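Local coordinates for protein glycoside hydrolase family 81 (PDB 6FOP) that probably hydrolyses beta-1,3-glucans such as laminarin, as a family 81 glucanase of the Clostridium thermocellum cellulosome, at residues F470-H476 and Y522-E527; V230-E236 and R517-Y522. All blocks are in the same frame, centred on the assembly; numbering follows the deposited sequence.

Interaction 1 (F470-H476 and Y522-E527); sequences FDPYEGH and YLYTTE. With CA (calcium ion), chain B.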
# COMPACT_ATOMS: atom_id res chain seq x y z
N PHE A 470 0.87 -4.48 -1.36
CA PHE A 470 1.73 -3.40 -0.93
C PHE A 470 2.71 -3.03 -2.03
O PHE A 470 3.32 -3.94 -2.62
CB PHE A 470 2.48 -3.77 0.33
CG PHE A 470 3.17 -2.61 0.98
CD1 PHE A 470 2.41 -1.61 1.61
CD2 PHE A 470 4.54 -2.53 1.05
CE1 PHE A 470 3.03 -0.54 2.24
CE2 PHE A 470 5.15 -1.46 1.69
CZ PHE A 470 4.39 -0.47 2.28
N ASP A 471 2.93 -1.73 -2.26
CA ASP A 471 3.96 -1.21 -3.20
C ASP A 471 5.11 -0.70 -2.31
O ASP A 471 4.97 0.31 -1.62
CB ASP A 471 3.36 -0.08 -4.00
CG ASP A 471 4.32 0.55 -5.01
OD1 ASP A 471 5.53 0.61 -4.70
OD2 ASP A 471 3.80 1.07 -6.03
N PRO A 472 6.23 -1.42 -2.31
CA PRO A 472 7.32 -1.03 -1.39
C PRO A 472 7.89 0.37 -1.59
O PRO A 472 8.45 0.95 -0.66
CB PRO A 472 8.39 -2.10 -1.63
CG PRO A 472 7.70 -3.22 -2.29
CD PRO A 472 6.56 -2.65 -3.05
N TYR A 473 7.80 0.88 -2.82
CA TYR A 473 8.43 2.15 -3.13
C TYR A 473 7.48 3.34 -2.92
O TYR A 473 7.89 4.36 -2.37
CB TYR A 473 9.13 2.17 -4.51
CG TYR A 473 10.35 3.05 -4.56
CD1 TYR A 473 10.25 4.39 -4.94
CD2 TYR A 473 11.60 2.53 -4.30
CE1 TYR A 473 11.36 5.19 -5.00
CE2 TYR A 473 12.73 3.34 -4.36
CZ TYR A 473 12.61 4.67 -4.76
OH TYR A 473 13.74 5.48 -4.82
N GLU A 474 6.24 3.20 -3.36
CA GLU A 474 5.26 4.23 -3.01
C GLU A 474 4.92 4.20 -1.51
O GLU A 474 4.38 5.18 -1.01
CB GLU A 474 3.97 4.13 -3.83
CG GLU A 474 4.16 4.50 -5.29
CD GLU A 474 3.01 5.21 -5.95
OE1 GLU A 474 2.07 5.74 -5.27
OE2 GLU A 474 3.07 5.30 -7.21
N GLY A 475 5.19 3.07 -0.85
CA GLY A 475 4.93 2.93 0.58
C GLY A 475 3.50 2.74 0.98
O GLY A 475 3.17 2.95 2.14
N HIS A 476 2.64 2.36 0.04
CA HIS A 476 1.25 2.12 0.34
C HIS A 476 0.74 1.00 -0.54
O HIS A 476 1.45 0.56 -1.47
CB HIS A 476 0.39 3.38 0.15
CG HIS A 476 0.32 3.83 -1.27
ND1 HIS A 476 -0.55 3.27 -2.18
CD2 HIS A 476 1.09 4.71 -1.96
CE1 HIS A 476 -0.30 3.78 -3.38
NE2 HIS A 476 0.66 4.68 -3.26
N TYR A 522 6.56 -3.77 9.37
CA TYR A 522 7.03 -3.14 8.12
C TYR A 522 5.88 -2.52 7.32
O TYR A 522 5.89 -1.33 6.94
CB TYR A 522 7.81 -4.18 7.29
CG TYR A 522 7.96 -3.86 5.80
CD1 TYR A 522 8.80 -2.83 5.38
CD2 TYR A 522 7.24 -4.54 4.84
CE1 TYR A 522 8.94 -2.52 4.03
CE2 TYR A 522 7.37 -4.21 3.49
CZ TYR A 522 8.21 -3.22 3.11
OH TYR A 522 8.32 -2.90 1.77
N LEU A 523 4.86 -3.34 7.06
CA LEU A 523 3.71 -2.85 6.28
C LEU A 523 2.97 -1.73 6.95
O LEU A 523 2.65 -0.71 6.34
CB LEU A 523 2.78 -4.01 5.95
CG LEU A 523 3.38 -5.14 5.11
CD1 LEU A 523 2.49 -6.38 5.13
CD2 LEU A 523 3.60 -4.68 3.66
N TYR A 524 2.63 -1.95 8.22
CA TYR A 524 1.87 -0.99 8.99
C TYR A 524 2.58 0.35 9.10
O TYR A 524 2.01 1.41 8.81
CB TYR A 524 1.62 -1.58 10.39
CG TYR A 524 0.94 -0.64 11.36
CD1 TYR A 524 -0.44 -0.49 11.40
CD2 TYR A 524 1.70 0.13 12.23
CE1 TYR A 524 -1.03 0.40 12.29
CE2 TYR A 524 1.10 1.00 13.14
CZ TYR A 524 -0.26 1.14 13.16
OH TYR A 524 -0.83 2.00 14.05
N THR A 525 3.83 0.31 9.55
CA THR A 525 4.57 1.54 9.78
C THR A 525 4.75 2.32 8.49
O THR A 525 4.58 3.54 8.44
CB THR A 525 5.91 1.20 10.45
OG1 THR A 525 5.68 0.43 11.66
CG2 THR A 525 6.67 2.45 10.81
N THR A 526 5.09 1.60 7.41
CA THR A 526 5.33 2.29 6.15
C THR A 526 4.02 2.86 5.58
O THR A 526 3.99 4.03 5.18
CB THR A 526 5.99 1.35 5.15
OG1 THR A 526 7.19 0.80 5.70
CG2 THR A 526 6.35 2.13 3.88
N GLU A 527 2.93 2.07 5.55
CA GLU A 527 1.68 2.61 5.05
C GLU A 527 1.22 3.84 5.81
O GLU A 527 0.76 4.82 5.21
CB GLU A 527 0.60 1.52 4.96
CG GLU A 527 -0.60 1.96 4.12
CD GLU A 527 -0.95 1.07 2.93
OE1 GLU A 527 -0.48 -0.09 2.86
OE2 GLU A 527 -1.68 1.57 2.04
CA CA B . 2.95 -5.25 -4.50
O HOH W 1 9.01 -0.33 1.66
O HOH W 2 4.22 -3.66 -5.83
O HOH W 3 1.45 -3.39 -4.87
O HOH W 4 2.52 -6.35 -6.57
O HOH W 5 5.07 -6.36 -4.64

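Interaction 2 (V230-E236 and R517-Y522); sequences VEWSYNE and RDLGIY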
# COMPACT_ATOMS: atom_id res chain seq x y z
N VAL A 230 13.73 -4.69 -1.78
CA VAL A 230 13.60 -4.16 -0.42
C VAL A 230 13.87 -5.23 0.61
O VAL A 230 13.60 -6.40 0.38
CB VAL A 230 12.25 -3.51 -0.14
CG1 VAL A 230 12.06 -2.33 -1.07
CG2 VAL A 230 11.09 -4.51 -0.24
N GLU A 231 14.43 -4.80 1.74
CA GLU A 231 14.57 -5.64 2.92
C GLU A 231 14.19 -4.78 4.12
O GLU A 231 14.32 -3.55 4.06
CB GLU A 231 16.00 -6.12 3.11
CG GLU A 231 16.67 -6.77 1.93
CD GLU A 231 18.17 -6.74 2.15
OE1 GLU A 231 18.88 -5.75 1.74
OE2 GLU A 231 18.63 -7.65 2.81
N TRP A 232 13.72 -5.40 5.20
CA TRP A 232 13.30 -4.64 6.38
C TRP A 232 13.78 -5.29 7.66
O TRP A 232 14.05 -6.50 7.70
CB TRP A 232 11.78 -4.46 6.44
CG TRP A 232 11.02 -5.72 6.39
CD1 TRP A 232 10.69 -6.53 7.46
CD2 TRP A 232 10.47 -6.35 5.23
NE1 TRP A 232 9.98 -7.60 7.02
CE2 TRP A 232 9.83 -7.52 5.66
CE3 TRP A 232 10.46 -6.02 3.86
CZ2 TRP A 232 9.19 -8.39 4.77
CZ3 TRP A 232 9.81 -6.86 3.00
CH2 TRP A 232 9.20 -8.04 3.45
N SER A 233 13.85 -4.47 8.71
CA SER A 233 14.22 -4.94 10.03
C SER A 233 13.51 -4.14 11.12
O SER A 233 13.58 -2.91 11.11
CB SER A 233 15.74 -4.84 10.20
OG SER A 233 16.11 -5.25 11.51
N TYR A 234 12.82 -4.83 12.02
CA TYR A 234 12.24 -4.23 13.22
C TYR A 234 13.26 -4.41 14.33
O TYR A 234 13.69 -5.55 14.62
CB TYR A 234 10.95 -4.95 13.59
CG TYR A 234 10.38 -4.63 14.95
CD1 TYR A 234 10.15 -3.32 15.37
CD2 TYR A 234 10.08 -5.65 15.85
CE1 TYR A 234 9.58 -3.04 16.62
CE2 TYR A 234 9.53 -5.40 17.09
CZ TYR A 234 9.30 -4.10 17.48
OH TYR A 234 8.72 -3.90 18.73
N ASN A 235 13.65 -3.31 14.95
CA ASN A 235 14.51 -3.31 16.12
C ASN A 235 13.65 -3.12 17.35
O ASN A 235 13.19 -2.02 17.63
CB ASN A 235 15.56 -2.21 16.02
CG ASN A 235 16.58 -2.29 17.12
OD1 ASN A 235 16.26 -2.64 18.25
ND2 ASN A 235 17.83 -1.97 16.81
N GLU A 236 13.44 -4.21 18.07
CA GLU A 236 12.53 -4.18 19.21
C GLU A 236 13.02 -3.29 20.34
O GLU A 236 12.21 -2.64 21.01
CB GLU A 236 12.26 -5.59 19.74
CG GLU A 236 11.13 -5.64 20.79
CD GLU A 236 10.89 -7.03 21.27
OE1 GLU A 236 11.49 -7.97 20.71
OE2 GLU A 236 10.14 -7.22 22.23
N ARG A 517 5.32 -11.29 12.35
CA ARG A 517 5.12 -10.06 13.11
C ARG A 517 5.87 -8.87 12.48
O ARG A 517 5.31 -7.80 12.29
CB ARG A 517 5.58 -10.22 14.55
CG ARG A 517 5.33 -8.98 15.36
CD ARG A 517 6.15 -8.99 16.61
NE ARG A 517 7.58 -8.95 16.31
CZ ARG A 517 8.52 -9.15 17.22
NH1 ARG A 517 8.21 -9.44 18.48
NH2 ARG A 517 9.80 -9.10 16.87
N ASP A 518 7.13 -9.10 12.12
CA ASP A 518 7.98 -8.01 11.63
C ASP A 518 7.53 -7.56 10.25
O ASP A 518 7.64 -6.38 9.93
CB ASP A 518 9.44 -8.45 11.63
CG ASP A 518 10.02 -8.62 13.04
OD1 ASP A 518 9.31 -8.36 14.05
OD2 ASP A 518 11.19 -9.03 13.12
N LEU A 519 7.03 -8.50 9.44
CA LEU A 519 6.35 -8.18 8.18
C LEU A 519 5.22 -7.19 8.45
O LEU A 519 5.08 -6.17 7.76
CB LEU A 519 5.80 -9.46 7.54
CG LEU A 519 4.80 -9.31 6.38
CD1 LEU A 519 5.45 -8.74 5.14
CD2 LEU A 519 4.11 -10.63 6.10
N GLY A 520 4.37 -7.50 9.42
CA GLY A 520 3.28 -6.61 9.79
C GLY A 520 3.76 -5.23 10.19
O GLY A 520 3.15 -4.22 9.80
N ILE A 521 4.81 -5.17 11.00
CA ILE A 521 5.36 -3.91 11.46
C ILE A 521 5.87 -3.10 10.28
O ILE A 521 5.65 -1.89 10.19
CB ILE A 521 6.39 -4.10 12.59
CG1 ILE A 521 5.68 -4.68 13.82
CG2 ILE A 521 7.11 -2.79 12.91
CD1 ILE A 521 6.61 -5.09 14.93
N TYR A 522 6.56 -3.77 9.37
CA TYR A 522 7.03 -3.14 8.12
C TYR A 522 5.88 -2.52 7.32
O TYR A 522 5.89 -1.33 6.94
CB TYR A 522 7.81 -4.18 7.29
CG TYR A 522 7.96 -3.86 5.80
CD1 TYR A 522 8.80 -2.83 5.38
CD2 TYR A 522 7.24 -4.54 4.84
CE1 TYR A 522 8.94 -2.52 4.03
CE2 TYR A 522 7.37 -4.21 3.49
CZ TYR A 522 8.21 -3.22 3.11
OH TYR A 522 8.32 -2.90 1.77
O HOH W 6 13.07 -7.69 11.70
O HOH W 7 12.68 -8.20 15.27
O HOH W 8 9.71 -9.91 20.74
O HOH W 9 12.17 -9.17 18.60

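Interaction 1 (F470-H476 and Y522-E527)
A chi1 of -168° sets CG of Phe470 opposite its backbone N and carries the ring across to Leu523, while Thr526, at chi1 -56°, turns its methyl toward that ring and its hydroxyl back to the helix. The CD2 branch of Leu523 lies over one face of Phe470, off-centre toward the rim and 3.4 Å from CG, a CH-pi contact well suited to a branched aliphatic chain. In the plane of the ring, CG2 of Thr526 meets CZ at 3.6 Å and OE1 of Glu527 comes within 3.5 Å of CD1, an oxygen beside the slightly positive C-H edge. The Tyr522 ring leans obliquely against Phe470, the planes 75° apart. Its OH abuts CB of Pro472 and shares water 1, 2.7 Å away, with Pro472 O, so a tyrosine offers both an apolar flank and a polar end.

Glu527 bends at chi2, which brings OE2 to 3.3 Å from CB of His476; Ser477 and Trp501 hydrogen-bond to OE1 and Gln491 to OE2, so this buried carboxylate has polar partners at both oxygens. Gly475, whose positive phi also suits a glycine, has no side chain and lets CG2 of Thr526 approach its CA at 3.7 Å; its carbonyl O receives a CA-H...O contact from Glu527.

Within 470-476, OD1 of Asp471 accepts the N-H groups of Tyr473 and Glu474, and NE2 of His476 donates to OE1 of Glu474 in the imidazole plane. Phe470 O binds a calcium ion at 2.3 Å, together with four waters and the carbonyls of Leu467 and Arg468. The arrangement is that of a beta hairpin loop containing an Asx turn and a G1 beta bulge, with calcium bound at its first residue, packed on a helix of the family 81 C-terminal domain.

Interaction 2 (V230-E236 and R517-Y522)
Strand 230-235 runs across helix 517-522 at 102°, the two axes approaching to 8.1 Å, so that Val230, Trp232 and Tyr234, alternate strand residues, all point at the helix. The broad indole of Trp232 matches the face of Tyr522 in an offset stack, its six-membered ring and the tyrosine ring having centroids 4.1 Å apart and planes only 11° from parallel. CB of Tyr522 extends the overlap with a CH-pi contact to the five-membered ring of Trp232. A chi1 of 56° places CG of Trp232 between its backbone N and carbonyl carbon, which lays the indole over the tyrosine; CZ2 of Trp232 touches CD1 of Leu519 at 3.8 Å.

The strand is an outer member of the antiparallel sheet 223-235, 240-251, 295-301, bonded to 240-251 through Glu231 and Ser233; the contact lays this sheet against helix 514-534 of the C-terminal domain. At the strand's other edge, N of Tyr234 donates to water 6 and O of Tyr234 accepts from water 7, and both waters donate to OD2 of Asp518.

The ring of Tyr234 offers two flat faces: CD1 of Ile521 sits over its centre, 3.6 Å from the centroid, and CA of Glu236 packs on the opposite face. NH2 of Arg517 lies at the ring edge, 3.6 Å from CD2 of Tyr234. Arginine suits this place by its several in-plane N-H donors: NE and NH2 grip OD1 of Asp518 side-on, NE at 2.9 Å, and NH1 forms a salt bridge with Glu509, while waters 8 and 9 accept from NH1 and NH2 respectively and donate to OE1 of Glu236.

Helix 514-534 carries one side of both contacts: interaction 2 uses residues 517-522 and interaction 1 uses 522-527, which starts at the shared Tyr522; their centres are 11 Å apart. One face of the Tyr522 ring is taken by Trp232 in interaction 2, while ring and hydroxyl meet Phe470 and Pro472 in interaction 1, and the hydroxyl also touches CG2 of Val230. Strand and loop also meet directly, CB of Pro472 packing on CG1 of Val230 at 3.7 Å, which closes a three-way junction around the tyrosine. Between nearest atoms, the calcium ion bound by the loop is about 9 Å from the Tyr522 side chain, at its OH, and a bound acetate, probably from the crystallisation liquor, about 5 Å from the side chain of Pro472.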